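Local coordinates for protein SmhB (Serratia marcescens, PDB 6ZZ5) that is the B component of the tripartite alpha-pore-forming toxin Smh, captured in its soluble form, and probably takes part in building the membrane pore, at residues T5-S16 with S320-I331; Q86-P94 with R310-Q318. All blocks are in the same frame, centred on the assembly; numbering follows the deposited sequence.

Contact 1 of 2, residues T5-S16 with S320-I331; sequences TLYMNDGMNAQS and SVTKVLDGTKII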
loop_
_atom_site.group_PDB
_atom_site.type_symbol
_atom_site.label_atom_id
_atom_site.label_comp_id
_atom_site.label_asym_id
_atom_site.label_seq_id
_atom_site.Cartn_x
_atom_site.Cartn_y
_atom_site.Cartn_z
ATOM N N THR A 5 14.171 15.103 -9.936
ATOM C CA THR A 5 14.461 13.699 -10.271
ATOM C C THR A 5 14.532 12.864 -8.981
ATOM O O THR A 5 14.083 11.708 -8.986
ATOM C CB THR A 5 15.716 13.549 -11.127
ATOM O OG1 THR A 5 15.439 14.232 -12.341
ATOM C CG2 THR A 5 16.036 12.092 -11.351
ATOM N N LEU A 6 15.057 13.422 -7.906
ATOM C CA LEU A 6 15.181 12.699 -6.603
ATOM C C LEU A 6 13.806 12.655 -5.929
ATOM O O LEU A 6 13.545 11.602 -5.321
ATOM C CB LEU A 6 16.249 13.360 -5.727
ATOM C CG LEU A 6 17.653 13.396 -6.361
ATOM C CD1 LEU A 6 18.643 14.176 -5.497
ATOM C CD2 LEU A 6 18.182 11.995 -6.694
ATOM N N TYR A 7 12.974 13.699 -6.095
ATOM C CA TYR A 7 11.595 13.685 -5.547
ATOM C C TYR A 7 10.805 12.619 -6.305
ATOM O O TYR A 7 10.055 11.877 -5.664
ATOM C CB TYR A 7 10.850 15.011 -5.722
ATOM C CG TYR A 7 11.236 16.175 -4.863
ATOM C CD1 TYR A 7 11.564 16.011 -3.523
ATOM C CD2 TYR A 7 11.152 17.476 -5.359
ATOM C CE1 TYR A 7 11.865 17.103 -2.719
ATOM C CE2 TYR A 7 11.493 18.578 -4.582
ATOM C CZ TYR A 7 11.833 18.386 -3.251
ATOM O OH TYR A 7 12.144 19.464 -2.471
ATOM N N MET A 8 10.949 12.564 -7.643
ATOM C CA MET A 8 10.346 11.513 -8.498
ATOM C C MET A 8 10.737 10.124 -7.979
ATOM O O MET A 8 9.852 9.269 -7.841
ATOM C CB MET A 8 10.725 11.645 -9.969
ATOM C CG MET A 8 10.137 12.933 -10.650
ATOM S SD MET A 8 8.347 12.847 -10.912
ATOM C CE MET A 8 8.398 11.562 -12.191
ATOM N N ASN A 9 12.020 9.888 -7.771
ATOM C CA ASN A 9 12.530 8.582 -7.344
ATOM C C ASN A 9 11.947 8.243 -5.967
ATOM O O ASN A 9 11.517 7.087 -5.784
ATOM C CB ASN A 9 14.061 8.557 -7.334
ATOM C CG ASN A 9 14.551 7.142 -7.192
ATOM O OD1 ASN A 9 14.227 6.277 -8.015
ATOM N ND2 ASN A 9 15.366 6.913 -6.181
ATOM N N ASP A 10 11.971 9.184 -5.019
ATOM C CA ASP A 10 11.484 8.918 -3.646
ATOM C C ASP A 10 9.978 8.658 -3.691
ATOM O O ASP A 10 9.544 7.784 -2.954
ATOM C CB ASP A 10 11.775 10.082 -2.703
ATOM C CG ASP A 10 13.254 10.244 -2.414
ATOM O OD1 ASP A 10 14.040 9.272 -2.659
ATOM O OD2 ASP A 10 13.604 11.333 -1.957
ATOM N N GLY A 11 9.233 9.422 -4.500
ATOM C CA GLY A 11 7.767 9.226 -4.664
ATOM C C GLY A 11 7.443 7.842 -5.178
ATOM O O GLY A 11 6.478 7.181 -4.655
ATOM N N MET A 12 8.174 7.426 -6.220
ATOM C CA MET A 12 7.980 6.119 -6.871
ATOM C C MET A 12 8.272 4.996 -5.849
ATOM O O MET A 12 7.487 4.041 -5.803
ATOM C CB MET A 12 8.911 5.976 -8.070
ATOM C CG MET A 12 8.780 4.656 -8.693
ATOM S SD MET A 12 9.843 4.528 -10.132
ATOM C CE MET A 12 11.475 4.425 -9.422
ATOM N N ASN A 13 9.386 5.067 -5.130
ATOM C CA ASN A 13 9.784 4.022 -4.160
ATOM C C ASN A 13 8.707 3.934 -3.053
ATOM O O ASN A 13 8.297 2.788 -2.736
ATOM C CB ASN A 13 11.161 4.270 -3.550
ATOM C CG ASN A 13 12.308 4.068 -4.531
ATOM O OD1 ASN A 13 12.130 3.464 -5.590
ATOM N ND2 ASN A 13 13.493 4.529 -4.145
ATOM N N ALA A 14 8.244 5.078 -2.527
ATOM C CA ALA A 14 7.297 5.114 -1.384
ATOM C C ALA A 14 5.927 4.608 -1.843
ATOM O O ALA A 14 5.317 3.812 -1.124
ATOM C CB ALA A 14 7.222 6.499 -0.793
ATOM N N GLN A 15 5.469 4.992 -3.048
ATOM C CA GLN A 15 4.115 4.632 -3.468
ATOM C C GLN A 15 4.093 3.154 -3.825
ATOM O O GLN A 15 3.118 2.507 -3.514
ATOM C CB GLN A 15 3.654 5.400 -4.682
ATOM C CG GLN A 15 2.208 5.151 -5.007
ATOM C CD GLN A 15 1.669 6.052 -6.097
ATOM O OE1 GLN A 15 2.252 6.249 -7.150
ATOM N NE2 GLN A 15 0.472 6.546 -5.873
ATOM N N SER A 16 5.150 2.679 -4.527
ATOM C CA SER A 16 5.282 1.263 -4.944
ATOM C C SER A 16 5.314 0.302 -3.738
ATOM O O SER A 16 4.631 -0.737 -3.758
ATOM C CB SER A 16 6.483 1.117 -5.828
ATOM O OG SER A 16 6.213 1.881 -7.001
ATOM N N SER A 320 21.532 11.260 -12.076
ATOM C CA SER A 320 20.527 10.506 -11.279
ATOM C C SER A 320 19.532 9.757 -12.173
ATOM O O SER A 320 18.622 9.123 -11.603
ATOM C CB SER A 320 19.848 11.372 -10.235
ATOM O OG SER A 320 19.195 10.552 -9.267
ATOM N N VAL A 321 19.679 9.752 -13.519
ATOM C CA VAL A 321 18.601 9.133 -14.333
ATOM C C VAL A 321 18.751 7.606 -14.284
ATOM O O VAL A 321 17.738 6.896 -14.207
ATOM C CB VAL A 321 18.529 9.726 -15.736
ATOM C CG1 VAL A 321 17.545 8.981 -16.574
ATOM C CG2 VAL A 321 18.199 11.217 -15.619
ATOM N N THR A 322 19.953 7.095 -14.234
ATOM C CA THR A 322 20.183 5.644 -14.356
ATOM C C THR A 322 19.573 4.945 -13.134
ATOM O O THR A 322 18.965 3.885 -13.284
ATOM C CB THR A 322 21.669 5.330 -14.526
ATOM O OG1 THR A 322 21.998 5.800 -15.848
ATOM C CG2 THR A 322 21.896 3.850 -14.417
ATOM N N LYS A 323 19.699 5.557 -11.973
ATOM C CA LYS A 323 19.164 4.976 -10.723
ATOM C C LYS A 323 17.627 4.921 -10.814
ATOM O O LYS A 323 17.029 3.914 -10.459
ATOM C CB LYS A 323 19.705 5.791 -9.546
ATOM C CG LYS A 323 19.068 5.500 -8.181
ATOM C CD LYS A 323 19.634 6.407 -7.087
ATOM C CE LYS A 323 19.385 7.871 -7.418
ATOM N NZ LYS A 323 19.788 8.782 -6.325
ATOM N N VAL A 324 16.979 5.953 -11.323
ATOM C CA VAL A 324 15.524 5.969 -11.468
ATOM C C VAL A 324 15.123 4.914 -12.490
ATOM O O VAL A 324 14.145 4.148 -12.225
ATOM C CB VAL A 324 14.971 7.354 -11.807
ATOM C CG1 VAL A 324 13.480 7.258 -11.957
ATOM C CG2 VAL A 324 15.383 8.350 -10.736
ATOM N N LEU A 325 15.799 4.832 -13.626
ATOM C CA LEU A 325 15.422 3.824 -14.646
ATOM C C LEU A 325 15.580 2.383 -14.092
ATOM O O LEU A 325 14.666 1.548 -14.294
ATOM C CB LEU A 325 16.252 4.033 -15.922
ATOM C CG LEU A 325 15.817 5.242 -16.776
ATOM C CD1 LEU A 325 16.759 5.405 -17.939
ATOM C CD2 LEU A 325 14.363 5.145 -17.270
ATOM N N ASP A 326 16.697 2.083 -13.445
ATOM C CA ASP A 326 16.924 0.775 -12.761
ATOM C C ASP A 326 15.743 0.496 -11.806
ATOM O O ASP A 326 15.232 -0.644 -11.803
ATOM C CB ASP A 326 18.242 0.783 -11.988
ATOM C CG ASP A 326 19.491 0.729 -12.842
ATOM O OD1 ASP A 326 19.363 0.538 -14.064
ATOM O OD2 ASP A 326 20.598 0.785 -12.265
ATOM N N GLY A 327 15.362 1.479 -11.006
ATOM C CA GLY A 327 14.245 1.365 -10.037
ATOM C C GLY A 327 12.963 0.996 -10.735
ATOM O O GLY A 327 12.260 0.093 -10.266
ATOM N N THR A 328 12.615 1.690 -11.829
ATOM C CA THR A 328 11.350 1.393 -12.541
ATOM C C THR A 328 11.347 -0.081 -12.949
ATOM O O THR A 328 10.268 -0.695 -12.883
ATOM C CB THR A 328 11.111 2.276 -13.783
ATOM O OG1 THR A 328 12.133 2.062 -14.776
ATOM C CG2 THR A 328 11.029 3.746 -13.381
ATOM N N LYS A 329 12.466 -0.609 -13.409
ATOM C CA LYS A 329 12.550 -1.994 -13.954
ATOM C C LYS A 329 12.400 -2.987 -12.779
ATOM O O LYS A 329 11.638 -3.980 -12.902
ATOM C CB LYS A 329 13.884 -2.256 -14.670
ATOM C CG LYS A 329 14.113 -1.455 -15.965
ATOM C CD LYS A 329 15.509 -1.691 -16.580
ATOM C CE LYS A 329 16.039 -0.564 -17.454
ATOM N NZ LYS A 329 15.147 -0.388 -18.612
ATOM N N ILE A 330 13.085 -2.722 -11.693
ATOM C CA ILE A 330 13.084 -3.627 -10.493
ATOM C C ILE A 330 11.684 -3.583 -9.885
ATOM O O ILE A 330 11.130 -4.655 -9.602
ATOM C CB ILE A 330 14.173 -3.263 -9.495
ATOM C CG1 ILE A 330 15.564 -3.301 -10.144
ATOM C CG2 ILE A 330 14.106 -4.205 -8.285
ATOM C CD1 ILE A 330 16.623 -2.593 -9.324
ATOM N N ILE A 331 11.123 -2.402 -9.766
ATOM C CA ILE A 331 9.784 -2.228 -9.159
ATOM C C ILE A 331 8.761 -2.974 -9.992
ATOM O O ILE A 331 7.959 -3.760 -9.410
ATOM C CB ILE A 331 9.440 -0.752 -8.924
ATOM C CG1 ILE A 331 10.335 -0.215 -7.818
ATOM C CG2 ILE A 331 7.985 -0.569 -8.592
ATOM C CD1 ILE A 331 10.258 1.255 -7.672
#
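M12 reaches from helix 5-16 into a pocket formed by V324, G327, T328 and I331, a knob-into-hole fit between two helices that run nearly parallel, 18° apart, with axes 10.1 Å from each other at closest approach. Its chain runs out extended, CG anti to the backbone N, and bends only at the thioether (chi3 72°), which lays the methyl over the backbone at G327, where no side chain intervenes. The M12 and T328 side chains cross at about a right angle, SD lying 3.5 Å from T328 CG2, while M12 CE meets I331 CD1 at 3.8 Å. One turn on, I331 CG2 packs 3.4 Å from S16 OG. That hydroxyl is already committed, donating to M12 O at 2.8 Å; the backbone N of S16 reaches the same oxygen from the other face of its carbonyl plane. Toward the start of the helices, V324 CG2 lies 3.6 Å from N9 OD1 and 3.8 Å from T5 CG2. The packing thins at L6 and K323, both exposed. There L6 CD2 lies over S320 OG and K323 NZ, 3.6 Å from the latter. No hydrogen bond joins the segments; the contact is made by van der Waals packing, in places of methyl groups on polar atoms. Helix 44-92 lines the buried side through F83, I79 and V76, and its Q80 bonds to T328 OG1; helix 252-300 packs against helix 5-16, while L185 and L186 from a loop meet I331.

Contact 2 of 2, residues Q86-P94 with R310-Q318; sequences QNLISTVMP and RQLFLTASQ. With EDO (1,2-ethanediol), chain I; SO4 (sulfate ion), chain D.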
loop_
_atom_site.group_PDB
_atom_site.type_symbol
_atom_site.label_atom_id
_atom_site.label_comp_id
_atom_site.label_asym_id
_atom_site.label_seq_id
_atom_site.Cartn_x
_atom_site.Cartn_y
_atom_site.Cartn_z
ATOM N N GLN A 86 13.673 11.709 -21.617
ATOM C CA GLN A 86 14.659 12.708 -21.158
ATOM C C GLN A 86 16.039 12.247 -21.624
ATOM O O GLN A 86 16.805 13.093 -22.101
ATOM C CB GLN A 86 14.563 12.976 -19.673
ATOM C CG GLN A 86 15.409 14.173 -19.248
ATOM C CD GLN A 86 15.406 14.434 -17.764
ATOM O OE1 GLN A 86 14.451 15.006 -17.232
ATOM N NE2 GLN A 86 16.468 14.007 -17.100
ATOM N N ASN A 87 16.357 10.964 -21.502
ATOM C CA ASN A 87 17.678 10.458 -21.980
ATOM C C ASN A 87 17.785 10.589 -23.508
ATOM O O ASN A 87 18.916 10.763 -24.035
ATOM C CB ASN A 87 17.972 9.028 -21.529
ATOM C CG ASN A 87 18.642 8.958 -20.171
ATOM O OD1 ASN A 87 18.963 10.001 -19.557
ATOM N ND2 ASN A 87 18.812 7.719 -19.691
ATOM N N LEU A 88 16.704 10.371 -24.233
ATOM C CA LEU A 88 16.706 10.561 -25.702
ATOM C C LEU A 88 17.114 12.016 -26.023
ATOM O O LEU A 88 18.043 12.202 -26.791
ATOM C CB LEU A 88 15.321 10.227 -26.248
ATOM C CG LEU A 88 15.108 10.464 -27.744
ATOM C CD1 LEU A 88 15.997 9.557 -28.561
ATOM C CD2 LEU A 88 13.655 10.199 -28.090
ATOM N N ILE A 89 16.484 12.996 -25.387
ATOM C CA ILE A 89 16.844 14.451 -25.515
ATOM C C ILE A 89 18.325 14.628 -25.204
ATOM O O ILE A 89 19.046 15.243 -26.019
ATOM C CB ILE A 89 15.980 15.320 -24.571
ATOM C CG1 ILE A 89 14.513 15.316 -24.985
ATOM C CG2 ILE A 89 16.494 16.723 -24.406
ATOM C CD1 ILE A 89 14.272 15.488 -26.409
ATOM N N SER A 90 18.778 14.024 -24.110
ATOM C CA SER A 90 20.139 14.173 -23.603
ATOM C C SER A 90 21.155 13.578 -24.560
ATOM O O SER A 90 22.269 14.022 -24.489
ATOM C CB SER A 90 20.290 13.559 -22.241
ATOM O OG SER A 90 19.458 14.218 -21.282
ATOM N N THR A 91 20.824 12.542 -25.337
ATOM C CA THR A 91 21.788 11.817 -26.185
ATOM C C THR A 91 21.675 12.326 -27.625
ATOM O O THR A 91 22.714 12.344 -28.306
ATOM C CB THR A 91 21.624 10.282 -26.071
ATOM O OG1 THR A 91 20.264 9.918 -26.362
ATOM C CG2 THR A 91 21.972 9.793 -24.673
ATOM N N VAL A 92 20.536 12.845 -28.059
ATOM C CA VAL A 92 20.430 13.263 -29.483
ATOM C C VAL A 92 20.596 14.766 -29.672
ATOM O O VAL A 92 21.008 15.133 -30.796
ATOM C CB VAL A 92 19.187 12.737 -30.219
ATOM C CG1 VAL A 92 18.954 11.261 -29.979
ATOM C CG2 VAL A 92 17.962 13.535 -29.942
ATOM N N MET A 93 20.261 15.614 -28.689
ATOM C CA MET A 93 20.128 17.074 -28.964
ATOM C C MET A 93 21.381 17.902 -28.694
ATOM O O MET A 93 21.650 18.844 -29.442
ATOM C CB MET A 93 18.937 17.679 -28.227
ATOM C CG MET A 93 17.685 17.119 -28.818
ATOM S SD MET A 93 16.237 17.952 -28.118
ATOM C CE MET A 93 16.431 19.448 -29.072
ATOM N N PRO A 94 22.189 17.625 -27.654
ATOM C CA PRO A 94 23.368 18.450 -27.386
ATOM C C PRO A 94 24.320 18.588 -28.565
ATOM O O PRO A 94 24.801 19.663 -28.761
ATOM C CB PRO A 94 24.011 17.731 -26.213
ATOM C CG PRO A 94 22.822 17.170 -25.469
ATOM C CD PRO A 94 21.936 16.656 -26.584
ATOM N N ARG A 310 22.316 22.176 -22.939
ATOM C CA ARG A 310 23.311 21.104 -23.150
ATOM C C ARG A 310 23.894 20.665 -21.797
ATOM O O ARG A 310 23.874 19.447 -21.531
ATOM C CB ARG A 310 24.357 21.552 -24.157
ATOM C CG ARG A 310 23.766 21.796 -25.529
ATOM C CD ARG A 310 24.817 21.844 -26.633
ATOM N NE ARG A 310 25.302 23.187 -26.670
ATOM C CZ ARG A 310 24.939 24.153 -27.520
ATOM N NH1 ARG A 310 24.096 23.961 -28.521
ATOM N NH2 ARG A 310 25.456 25.345 -27.356
ATOM N N GLN A 311 24.373 21.612 -20.979
ATOM C CA GLN A 311 24.980 21.328 -19.651
ATOM C C GLN A 311 23.956 20.553 -18.817
ATOM O O GLN A 311 24.303 19.500 -18.222
ATOM C CB GLN A 311 25.422 22.614 -18.928
ATOM C CG GLN A 311 26.237 22.432 -17.634
ATOM C CD GLN A 311 25.519 21.941 -16.376
ATOM O OE1 GLN A 311 24.344 22.281 -16.113
ATOM N NE2 GLN A 311 26.213 21.111 -15.578
ATOM N N LEU A 312 22.721 21.053 -18.746
ATOM C CA LEU A 312 21.717 20.523 -17.812
ATOM C C LEU A 312 21.338 19.098 -18.208
ATOM O O LEU A 312 21.300 18.212 -17.325
ATOM C CB LEU A 312 20.505 21.434 -17.836
ATOM C CG LEU A 312 19.382 20.979 -16.904
ATOM C CD1 LEU A 312 19.815 21.111 -15.468
ATOM C CD2 LEU A 312 18.155 21.815 -17.155
ATOM N N PHE A 313 21.100 18.864 -19.481
ATOM C CA PHE A 313 20.630 17.550 -19.979
ATOM C C PHE A 313 21.798 16.559 -20.064
ATOM O O PHE A 313 21.553 15.380 -19.798
ATOM C CB PHE A 313 19.844 17.718 -21.277
ATOM C CG PHE A 313 18.428 18.147 -21.005
ATOM C CD1 PHE A 313 17.462 17.219 -20.701
ATOM C CD2 PHE A 313 18.061 19.482 -20.991
ATOM C CE1 PHE A 313 16.151 17.614 -20.460
ATOM C CE2 PHE A 313 16.770 19.878 -20.703
ATOM C CZ PHE A 313 15.801 18.947 -20.438
ATOM N N LEU A 314 23.011 16.966 -20.416
ATOM C CA LEU A 314 24.136 15.997 -20.341
ATOM C C LEU A 314 24.323 15.584 -18.887
ATOM O O LEU A 314 24.313 14.412 -18.650
ATOM C CB LEU A 314 25.408 16.575 -20.933
ATOM C CG LEU A 314 25.419 16.789 -22.451
ATOM C CD1 LEU A 314 26.574 17.675 -22.878
ATOM C CD2 LEU A 314 25.509 15.467 -23.187
ATOM N N THR A 315 24.433 16.528 -17.932
ATOM C CA THR A 315 24.593 16.212 -16.491
ATOM C C THR A 315 23.430 15.337 -15.990
ATOM O O THR A 315 23.704 14.315 -15.252
ATOM C CB THR A 315 24.822 17.512 -15.698
ATOM O OG1 THR A 315 25.971 18.075 -16.343
ATOM C CG2 THR A 315 25.059 17.296 -14.221
ATOM N N ALA A 316 22.183 15.719 -16.242
ATOM C CA ALA A 316 21.035 14.911 -15.811
ATOM C C ALA A 316 21.241 13.438 -16.225
ATOM O O ALA A 316 21.149 12.534 -15.353
ATOM C CB ALA A 316 19.747 15.430 -16.391
ATOM N N SER A 317 21.562 13.191 -17.487
ATOM C CA SER A 317 21.676 11.810 -18.030
ATOM C C SER A 317 22.764 11.038 -17.284
ATOM O O SER A 317 22.654 9.796 -17.110
ATOM C CB SER A 317 21.906 11.840 -19.540
ATOM O OG SER A 317 23.229 12.276 -19.838
ATOM N N GLN A 318 23.797 11.724 -16.813
ATOM C CA GLN A 318 24.977 11.026 -16.265
ATOM C C GLN A 318 24.872 10.933 -14.750
ATOM O O GLN A 318 25.685 10.226 -14.189
ATOM C CB GLN A 318 26.239 11.766 -16.649
ATOM C CG GLN A 318 26.646 11.517 -18.078
ATOM C CD GLN A 318 27.915 12.265 -18.403
ATOM O OE1 GLN A 318 27.835 13.425 -18.830
ATOM N NE2 GLN A 318 29.075 11.634 -18.191
HETATM C C1 EDO I . 16.079 18.334 -16.214
HETATM O O1 EDO I . 16.762 18.663 -15.016
HETATM C C2 EDO I . 14.701 17.877 -15.947
HETATM O O2 EDO I . 14.682 16.700 -15.161
HETATM S S SO4 D . 23.870 27.631 -30.033
HETATM O O1 SO4 D . 22.964 26.501 -30.097
HETATM O O2 SO4 D . 24.594 27.739 -31.263
HETATM O O3 SO4 D . 24.786 27.440 -28.948
HETATM O O4 SO4 D . 23.123 28.834 -29.790
HETATM O O HOH W 1 20.787 7.587 -17.378
HETATM O O HOH W 2 22.381 21.730 -29.160
#
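F313 presents its ring to helix 86-92 in two ways, by a face and by an edge. I89 CG2 stands over the face, 4.2 Å from the ring centroid and 23° off the normal, a CH-pi contact displaced toward the rim; the two side chains lie side by side, pointing the same way. S90 OG comes to the edge, in the ring plane, and Q86 CG approaches the edge too, 3.7 Å from F313 CE1. The glutamine crosses the phenylalanine at about a right angle, its amide plane perpendicular to the ring. With CG anti to the backbone N (chi1 -170°) and an extended chain beyond, Q86 carries its amide past the ring until NE2 rests 3.6 Å from A316 CB. Its OE1 is held by Y82 and accepts from the ethanediol O2. Across the middle, S90 CB packs against S317 CB. S90 OG lies 2.8 Å from F313 O and also within reach of Q86 O, so its one proton has two possible acceptors. At the far end P94 and L314 slide past each other in opposite directions, P94 CG to L314 CD2 3.9 Å. R310 follows the proline, CD 3.0 Å from P94 O, then bends at chi3; its NH2 donates almost straight to sulfate O3 (2.7 Å, 176°), and NH1 bonds to sulfate O1 and a water that can donate to M93 O. Apolar and polar parts thus sit side by side: aliphatic groups and a hydroxyl around one ring, a water bridging N87 ND2 to S317 O at one end, and at the other a guanidinium able to hold an anion.

From the N terminus, helix 4-30 supplies the first half of contact 1 and helix 44-92, next in the chain, the first half of contact 2. The chain then runs through the long helices and three strands of the small sheet before helix 306-319 returns to close contact 2, over 216 residues. Helix 321-336 follows at once and closes contact 1, over 304, so the inner loop nests within the outer one; the fourth strand, 339-340, comes after both. Their centres are 18 Å apart, yet they touch: V321 CG2 lies 3.6 Å from Q86 NE2, and L325 also meets N87. Together they tie two consecutive late helices to the first two helices of the bundle.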